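Local coordinates for protein DJ-1 homolog D (Arabidopsis thaliana, PDB 4OGG), which belongs to the DJ-1/PfpI family and carries two such family modules in one chain, each built around a six-stranded mixed beta sheet flanked by helices, at residues C[3-9]-C[30-36]; C[24-28]-C[180-184]. All blocks are in the same frame, centred on the assembly; numbering follows the deposited sequence.

Overall arrangement
Both contacts lie in the N-terminal family module and are buried, their centres about 12 Å apart. Contact 1 joins the parallel strands 3-8 and 30-35 at one border of the sheet, mainly through main-chain hydrogen bonds, with some partly exposed residues on the Thr4 face. Contact 2 brings the end of helix 15-27 against helix 176-186 through apolar side chains alone. The two meet directly: helix 15-27 links the strands of contact 1, Ile30 N probably bonds to Leu25 O where the helix gives way to the strand, Val32 packs on Leu25, and Val5 CG2 touches the Phe183 ring, so the helix pair of contact 2 lies against the Val5 and Val32 face.

Contact 1: residues C[3-9]-C[30-36]; sequences RTVLILC and ITVHTVC
Val5 and Ile7 of strand 3-8 bond to Thr31, His33 and Val35 of strand 30-35 in the parallel pair of a beta-alpha-beta unit, with helix 15-27 connecting the strands. The axes run 25° apart, 4.6 Å at their closest. Val5 N donates to Thr31 O (2.7 Å) and Val5 O accepts from His33 N (2.9 Å); Ile7 repeats the pattern with His33 O and Val35 N, and Cys9 N closes the series on Val35 O (2.8 Å).

On the face carrying Val5, Ile7, Ile30, Val32 and Thr34, the closest apolar contacts run diagonally. Ile7 CG1 lies beside its own backbone N (chi1 -63°) and the chain continues extended, which lets CD1 reach back two residues in the register to Val32 CG1, 3.5 Å away. In the same sense Val5 CG2 meets Ile30 CG2 at 3.6 Å. Phe22 of helix 15-27 covers Val32 and Thr34 here. On the other face the slant reverses: Leu6 extends forward, with CG opposite its N (chi1 -178°), and sets CD1 across Val35 CG2 at 3.8 Å. Thr4 and Thr31 stand side by side there, while the His33 ring turns to Tyr80, whose OH bonds to ND1. Strand 3-8 also bonds to strand 82-85, leaving 30-35 outermost within the chain: the crossover at one border of a flavodoxin-like alpha/beta sheet, as in the DJ-1/PfpI family.

Contact 2: residues C[24-28]-C[180-184]; sequences ALQAF and IQLFV
Leu25 and Ile180 bring the backbones of two helices closest in this contact, their CA atoms 7.9 Å apart. Segment 24-28 is the last turn of helix 15-27; Phe28 has just left the helical conformation, and its N makes only weak bonds, to Ala24 O and to Leu25 O. Segment 180-184 lies within helix 176-186, where Val184 N bonds to Ile180 O in regular fashion. No hydrogen bond crosses between the segments.

The helix face formed by Ile180, Phe183 and Val184 receives the two branches of Leu25. CD1 comes to the rim of the Phe183 ring, near its plane, 3.9 Å from CE2, with the two side chains at about a right angle. CD2 lies 4.1 Å from both Ile180 CG2 and Val184 CG2, the methyls one helical turn apart. Phe183 CG stands opposite its own N (chi1 -173°), which turns the ring edge toward Leu25 CD1. Those same two methyls also serve Phe28: Ile180 CG2 meets the ring edge at CE2 (3.9 Å), and Val184 CG2 approaches CD2 obliquely at 4.0 Å. The Phe28 side chain turns back along its helix (chi1 -55°), placing one ring face against a carbonyl of the last turn, with Ala24 O over the ring centre and 3.1 Å above its plane. Ala24 CB touches the far end of Ile180, CD1, at 4.1 Å.

Strand 30-35 backs Leu25 through Ile30. Helices of the C-terminal module also pack here: Ser217, Ala220 and Leu221 of helix 208-221 meet Ala24, Ile180 and Phe28, and Met377 of helix 369-380 also packs on Phe28, placing the helix pair between the N-terminal sheet and the second module.

Contact 1: residues C[3-9]-C[30-36]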
loop_
_atom_site.group_PDB
_atom_site.type_symbol
_atom_site.label_atom_id
_atom_site.label_comp_id
_atom_site.label_asym_id
_atom_site.label_seq_id
_atom_site.Cartn_x
_atom_site.Cartn_y
_atom_site.Cartn_z
ATOM N N ARG C 3 29.885 28.219 -3.150
ATOM C CA ARG C 3 28.555 28.449 -3.709
ATOM C C ARG C 3 27.488 27.917 -2.755
ATOM O O ARG C 3 27.705 26.928 -2.057
ATOM C CB ARG C 3 28.409 27.759 -5.072
ATOM C CG ARG C 3 29.243 28.379 -6.198
ATOM C CD ARG C 3 28.745 29.778 -6.565
ATOM N NE ARG C 3 29.504 30.371 -7.667
ATOM C CZ ARG C 3 30.725 30.889 -7.552
ATOM N NH1 ARG C 3 31.344 30.894 -6.377
ATOM N NH2 ARG C 3 31.330 31.398 -8.618
ATOM N N THR C 4 26.343 28.587 -2.724
ATOM C CA THR C 4 25.243 28.174 -1.862
ATOM C C THR C 4 23.946 28.206 -2.660
ATOM O O THR C 4 23.596 29.223 -3.258
ATOM C CB THR C 4 25.133 29.100 -0.637
ATOM O OG1 THR C 4 26.385 29.104 0.059
ATOM C CG2 THR C 4 24.048 28.613 0.311
ATOM N N VAL C 5 23.236 27.083 -2.664
ATOM C CA VAL C 5 21.989 26.958 -3.404
ATOM C C VAL C 5 20.806 26.675 -2.485
ATOM O O VAL C 5 20.946 25.996 -1.466
ATOM C CB VAL C 5 22.100 25.820 -4.447
ATOM C CG1 VAL C 5 20.737 25.500 -5.040
ATOM C CG2 VAL C 5 23.075 26.224 -5.546
ATOM N N LEU C 6 19.644 27.199 -2.857
ATOM C CA LEU C 6 18.425 26.997 -2.087
ATOM C C LEU C 6 17.476 26.098 -2.884
ATOM O O LEU C 6 17.317 26.278 -4.089
ATOM C CB LEU C 6 17.742 28.341 -1.822
ATOM C CG LEU C 6 16.463 28.325 -0.983
ATOM C CD1 LEU C 6 16.799 27.889 0.440
ATOM C CD2 LEU C 6 15.829 29.712 -0.977
ATOM N N ILE C 7 16.871 25.120 -2.216
ATOM C CA ILE C 7 15.915 24.238 -2.879
ATOM C C ILE C 7 14.543 24.524 -2.274
ATOM O O ILE C 7 14.359 24.465 -1.053
ATOM C CB ILE C 7 16.263 22.736 -2.688
ATOM C CG1 ILE C 7 17.617 22.423 -3.337
ATOM C CG2 ILE C 7 15.176 21.866 -3.326
ATOM C CD1 ILE C 7 18.008 20.944 -3.282
ATOM N N LEU C 8 13.594 24.862 -3.139
ATOM C CA LEU C 8 12.229 25.174 -2.726
ATOM C C LEU C 8 11.426 23.882 -2.618
ATOM O O LEU C 8 10.954 23.344 -3.621
ATOM C CB LEU C 8 11.594 26.119 -3.745
ATOM C CG LEU C 8 10.125 26.508 -3.575
ATOM C CD1 LEU C 8 9.901 27.135 -2.206
ATOM C CD2 LEU C 8 9.744 27.481 -4.678
ATOM N N CYS C 9 11.268 23.396 -1.390
ATOM C CA CYS C 9 10.554 22.148 -1.127
ATOM C C CYS C 9 9.103 22.322 -0.702
ATOM O O CYS C 9 8.668 23.413 -0.332
ATOM C CB CYS C 9 11.289 21.349 -0.044
ATOM S SG CYS C 9 13.023 21.014 -0.408
ATOM N N ILE C 30 28.916 22.266 -3.353
ATOM C CA ILE C 30 27.959 23.353 -3.191
ATOM C C ILE C 30 27.193 23.183 -1.888
ATOM O O ILE C 30 26.767 22.078 -1.560
ATOM C CB ILE C 30 26.931 23.369 -4.351
ATOM C CG1 ILE C 30 27.649 23.561 -5.687
ATOM C CG2 ILE C 30 25.910 24.480 -4.135
ATOM C CD1 ILE C 30 26.751 23.391 -6.899
ATOM N N THR C 31 27.038 24.268 -1.135
ATOM C CA THR C 31 26.283 24.208 0.112
ATOM C C THR C 31 24.823 24.328 -0.297
ATOM O O THR C 31 24.458 25.254 -1.017
ATOM C CB THR C 31 26.646 25.373 1.050
ATOM O OG1 THR C 31 28.004 25.229 1.479
ATOM C CG2 THR C 31 25.729 25.388 2.270
ATOM N N VAL C 32 23.997 23.392 0.153
ATOM C CA VAL C 32 22.585 23.398 -0.209
ATOM C C VAL C 32 21.646 23.467 0.989
ATOM O O VAL C 32 21.769 22.692 1.939
ATOM C CB VAL C 32 22.213 22.138 -1.029
ATOM C CG1 VAL C 32 20.759 22.232 -1.501
ATOM C CG2 VAL C 32 23.152 21.990 -2.215
ATOM N N HIS C 33 20.701 24.397 0.922
ATOM C CA HIS C 33 19.707 24.575 1.974
ATOM C C HIS C 33 18.333 24.224 1.422
ATOM O O HIS C 33 18.016 24.535 0.273
ATOM C CB HIS C 33 19.710 26.023 2.470
ATOM C CG HIS C 33 20.904 26.370 3.302
ATOM N ND1 HIS C 33 21.140 27.644 3.769
ATOM C CD2 HIS C 33 21.921 25.604 3.766
ATOM C CE1 HIS C 33 22.251 27.649 4.485
ATOM N NE2 HIS C 33 22.744 26.424 4.499
ATOM N N THR C 34 17.518 23.573 2.242
ATOM C CA THR C 34 16.176 23.175 1.827
ATOM C C THR C 34 15.145 23.801 2.751
ATOM O O THR C 34 15.271 23.723 3.969
ATOM C CB THR C 34 16.021 21.653 1.877
ATOM O OG1 THR C 34 16.366 21.186 3.188
ATOM C CG2 THR C 34 16.929 20.991 0.848
ATOM N N VAL C 35 14.118 24.400 2.162
ATOM C CA VAL C 35 13.070 25.065 2.924
ATOM C C VAL C 35 11.670 24.765 2.394
ATOM O O VAL C 35 11.489 24.437 1.222
ATOM C CB VAL C 35 13.270 26.601 2.908
ATOM C CG1 VAL C 35 14.614 26.961 3.531
ATOM C CG2 VAL C 35 13.197 27.126 1.474
ATOM N N CYS C 36 10.681 24.885 3.274
ATOM C CA CYS C 36 9.289 24.670 2.908
ATOM C C CYS C 36 8.483 25.694 3.688
ATOM O O CYS C 36 8.650 25.815 4.902
ATOM C CB CYS C 36 8.831 23.263 3.289
ATOM S SG CYS C 36 7.056 22.976 2.989
#

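Contact 2: residues C[24-28]-C[180-184]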
loop_
_atom_site.group_PDB
_atom_site.type_symbol
_atom_site.label_atom_id
_atom_site.label_comp_id
_atom_site.label_asym_id
_atom_site.label_seq_id
_atom_site.Cartn_x
_atom_site.Cartn_y
_atom_site.Cartn_z
ATOM N N ALA C 24 23.679 15.627 -5.145
ATOM C CA ALA C 24 24.634 15.798 -6.233
ATOM C C ALA C 24 25.351 17.134 -6.077
ATOM O O ALA C 24 26.578 17.199 -6.123
ATOM C CB ALA C 24 23.921 15.744 -7.579
ATOM N N LEU C 25 24.581 18.202 -5.892
ATOM C CA LEU C 25 25.172 19.525 -5.745
ATOM C C LEU C 25 26.135 19.565 -4.567
ATOM O O LEU C 25 27.214 20.153 -4.658
ATOM C CB LEU C 25 24.077 20.580 -5.585
ATOM C CG LEU C 25 23.168 20.743 -6.809
ATOM C CD1 LEU C 25 22.134 21.812 -6.514
ATOM C CD2 LEU C 25 23.984 21.123 -8.046
ATOM N N GLN C 26 25.751 18.937 -3.460
ATOM C CA GLN C 26 26.622 18.898 -2.295
ATOM C C GLN C 26 27.899 18.135 -2.638
ATOM O O GLN C 26 28.998 18.543 -2.262
ATOM C CB GLN C 26 25.910 18.230 -1.117
ATOM C CG GLN C 26 24.918 19.144 -0.425
ATOM C CD GLN C 26 24.285 18.500 0.784
ATOM O OE1 GLN C 26 23.366 17.691 0.663
ATOM N NE2 GLN C 26 24.781 18.846 1.961
ATOM N N ALA C 27 27.757 17.032 -3.365
ATOM C CA ALA C 27 28.920 16.236 -3.740
ATOM C C ALA C 27 29.893 17.068 -4.567
ATOM O O ALA C 27 31.103 16.831 -4.541
ATOM C CB ALA C 27 28.489 15.006 -4.528
ATOM N N PHE C 28 29.360 18.052 -5.288
ATOM C CA PHE C 28 30.179 18.907 -6.136
ATOM C C PHE C 28 30.757 20.117 -5.416
ATOM O O PHE C 28 31.342 20.998 -6.048
ATOM C CB PHE C 28 29.378 19.377 -7.350
ATOM C CG PHE C 28 28.770 18.260 -8.148
ATOM C CD1 PHE C 28 29.295 16.971 -8.090
ATOM C CD2 PHE C 28 27.684 18.502 -8.982
ATOM C CE1 PHE C 28 28.745 15.940 -8.850
ATOM C CE2 PHE C 28 27.130 17.477 -9.747
ATOM C CZ PHE C 28 27.663 16.194 -9.679
ATOM N N ILE C 180 21.253 19.210 -14.072
ATOM C CA ILE C 180 22.216 19.541 -13.037
ATOM C C ILE C 180 23.508 20.114 -13.623
ATOM O O ILE C 180 24.074 21.064 -13.079
ATOM C CB ILE C 180 22.514 18.288 -12.177
ATOM C CG1 ILE C 180 21.240 17.881 -11.429
ATOM C CG2 ILE C 180 23.664 18.562 -11.216
ATOM C CD1 ILE C 180 21.335 16.568 -10.673
ATOM N N GLN C 181 23.970 19.552 -14.736
ATOM C CA GLN C 181 25.200 20.047 -15.353
ATOM C C GLN C 181 25.053 21.509 -15.770
ATOM O O GLN C 181 25.942 22.328 -15.526
ATOM C CB GLN C 181 25.568 19.204 -16.576
ATOM C CG GLN C 181 27.004 19.411 -17.036
ATOM C CD GLN C 181 27.340 18.620 -18.284
ATOM O OE1 GLN C 181 27.059 19.055 -19.401
ATOM N NE2 GLN C 181 27.936 17.446 -18.100
ATOM N N LEU C 182 23.926 21.835 -16.392
ATOM C CA LEU C 182 23.669 23.196 -16.844
ATOM C C LEU C 182 23.597 24.166 -15.672
ATOM O O LEU C 182 24.039 25.313 -15.773
ATOM C CB LEU C 182 22.362 23.246 -17.638
ATOM C CG LEU C 182 22.391 22.586 -19.019
ATOM C CD1 LEU C 182 20.979 22.400 -19.535
ATOM C CD2 LEU C 182 23.216 23.447 -19.978
ATOM N N PHE C 183 23.043 23.698 -14.558
ATOM C CA PHE C 183 22.909 24.524 -13.364
ATOM C C PHE C 183 24.289 24.792 -12.777
ATOM O O PHE C 183 24.601 25.918 -12.391
ATOM C CB PHE C 183 22.015 23.816 -12.341
ATOM C CG PHE C 183 21.670 24.656 -11.140
ATOM C CD1 PHE C 183 21.006 25.872 -11.288
ATOM C CD2 PHE C 183 21.977 24.212 -9.857
ATOM C CE1 PHE C 183 20.650 26.632 -10.171
ATOM C CE2 PHE C 183 21.627 24.966 -8.735
ATOM C CZ PHE C 183 20.961 26.176 -8.893
ATOM N N VAL C 184 25.112 23.752 -12.722
ATOM C CA VAL C 184 26.465 23.882 -12.199
ATOM C C VAL C 184 27.234 24.892 -13.049
ATOM O O VAL C 184 27.934 25.761 -12.522
ATOM C CB VAL C 184 27.197 22.523 -12.222
ATOM C CG1 VAL C 184 28.688 22.717 -11.943
ATOM C CG2 VAL C 184 26.592 21.603 -11.174
#